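Local coordinates for uncharacterized protein 4E10_S0_1Z6NA_001 (T18) (Artificial gene, PDB 3LEF), which is a computationally designed scaffold with a thioredoxin-like fold, probably made to present the HIV 4E10 epitope to the immune system, at residues C66-I71 with T143-G148. Numbering follows the deposited sequence.
Sequences CPDCQI and TAYLWG
Asp68 and Ile71, one helical turn apart at the start of helix 67-82, meet Tyr145 and Leu146 on helix 139-146. Just ahead of them Cys66 is the N-cap, its SG accepting a weak capping bond from Cys69 N; the two cysteines, not joined by a disulfide, have the CxxC spacing at a helix start seen in thioredoxins. Asp68 accepts a hydrogen bond on OD1 from Tyr145 OH (2.7 Å). The phenol approaches on the anti side of the carboxylate, 17° out of its plane, and the carboxylate and ring lie nearly coplanar, 25° apart, with OD1 at the ring edge. Ile71 CD1 lies over one face of that ring in a CH-pi contact 4.2 Å from the Tyr145 centroid, offset toward the rim, while CG2 packs against Tyr145 CE1 at 3.7 Å. With CG anti to the backbone N (chi1 161°), the tyrosine reaches across to the first helix. Ile71 CD1 also touches Leu146 CD1 (4.0 Å), extending the apolar patch to an exposed residue. Gly148, with positive phi, forms a Schellman motif with the last turn of that helix. Arg130 makes a salt bridge to the same Asp68 OD1, and Phe32 of helix 23-39 touches Ile71. Sharing OD1 between phenol and guanidinium probably favours a charged carboxylate, and the isoleucine over the ring face probably limits how far the ring can turn away from it.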
# COMPACT_ATOMS: atom_id res chain seq x y z
N CYS A 66 -10.48 -2.99 -1.45
CA CYS A 66 -11.63 -2.22 -0.95
C CYS A 66 -12.69 -2.01 -2.02
O CYS A 66 -12.41 -1.36 -3.04
CB CYS A 66 -11.14 -0.85 -0.50
SG CYS A 66 -12.46 0.23 0.06
N PRO A 67 -13.93 -2.51 -1.78
CA PRO A 67 -15.06 -2.33 -2.67
C PRO A 67 -15.42 -0.88 -2.97
O PRO A 67 -15.91 -0.59 -4.07
CB PRO A 67 -16.22 -2.98 -1.89
CG PRO A 67 -15.58 -3.93 -1.03
CD PRO A 67 -14.31 -3.31 -0.61
N ASP A 68 -15.24 0.00 -1.99
CA ASP A 68 -15.54 1.42 -2.19
C ASP A 68 -14.52 2.08 -3.08
O ASP A 68 -14.84 3.05 -3.77
CB ASP A 68 -15.56 2.17 -0.87
CG ASP A 68 -16.62 1.70 0.06
OD1 ASP A 68 -17.82 1.72 -0.32
OD2 ASP A 68 -16.25 1.32 1.18
N CYS A 69 -13.28 1.58 -3.04
CA CYS A 69 -12.20 2.11 -3.92
C CYS A 69 -12.39 1.62 -5.33
O CYS A 69 -12.28 2.39 -6.27
CB CYS A 69 -10.82 1.65 -3.44
SG CYS A 69 -10.20 2.46 -1.92
N GLN A 70 -12.64 0.33 -5.48
CA GLN A 70 -13.05 -0.25 -6.76
C GLN A 70 -14.18 0.57 -7.43
O GLN A 70 -14.07 0.95 -8.60
CB GLN A 70 -13.52 -1.69 -6.54
CG GLN A 70 -12.41 -2.68 -6.26
CD GLN A 70 -12.92 -4.02 -5.76
OE1 GLN A 70 -14.11 -4.29 -5.80
NE2 GLN A 70 -12.02 -4.86 -5.30
N ILE A 71 -15.26 0.80 -6.69
CA ILE A 71 -16.40 1.57 -7.22
C ILE A 71 -16.02 3.00 -7.59
O ILE A 71 -16.06 3.37 -8.77
CB ILE A 71 -17.56 1.61 -6.21
CG1 ILE A 71 -18.16 0.21 -6.03
CG2 ILE A 71 -18.68 2.58 -6.66
CD1 ILE A 71 -18.84 0.05 -4.72
N THR A 143 -27.09 -0.11 -1.07
CA THR A 143 -27.17 -1.33 -1.87
C THR A 143 -27.06 -1.07 -3.37
O THR A 143 -26.33 -1.78 -4.05
CB THR A 143 -28.46 -2.07 -1.58
OG1 THR A 143 -28.46 -2.45 -0.20
CG2 THR A 143 -28.57 -3.32 -2.46
N ALA A 144 -27.82 -0.09 -3.87
CA ALA A 144 -27.70 0.37 -5.28
C ALA A 144 -26.31 0.88 -5.60
O ALA A 144 -25.78 0.65 -6.70
CB ALA A 144 -28.74 1.46 -5.57
N TYR A 145 -25.71 1.59 -4.66
CA TYR A 145 -24.30 2.02 -4.75
C TYR A 145 -23.32 0.84 -4.92
O TYR A 145 -22.45 0.86 -5.80
CB TYR A 145 -23.94 2.81 -3.48
CG TYR A 145 -22.45 2.93 -3.20
CD1 TYR A 145 -21.68 3.84 -3.89
CD2 TYR A 145 -21.83 2.15 -2.24
CE1 TYR A 145 -20.31 3.96 -3.65
CE2 TYR A 145 -20.49 2.25 -1.99
CZ TYR A 145 -19.73 3.17 -2.70
OH TYR A 145 -18.39 3.28 -2.45
N LEU A 146 -23.45 -0.18 -4.09
CA LEU A 146 -22.55 -1.34 -4.17
C LEU A 146 -22.72 -2.08 -5.50
O LEU A 146 -21.83 -2.79 -5.96
CB LEU A 146 -22.79 -2.29 -3.00
CG LEU A 146 -21.82 -2.32 -1.81
CD1 LEU A 146 -21.04 -1.02 -1.59
CD2 LEU A 146 -22.58 -2.75 -0.55
N TRP A 147 -23.89 -1.88 -6.10
CA TRP A 147 -24.19 -2.44 -7.41
C TRP A 147 -23.70 -1.52 -8.53
O TRP A 147 -23.75 -1.89 -9.69
CB TRP A 147 -25.70 -2.72 -7.55
N GLY A 148 -23.19 -0.34 -8.18
CA GLY A 148 -22.66 0.61 -9.14
C GLY A 148 -23.66 1.61 -9.70
O GLY A 148 -23.46 2.13 -10.79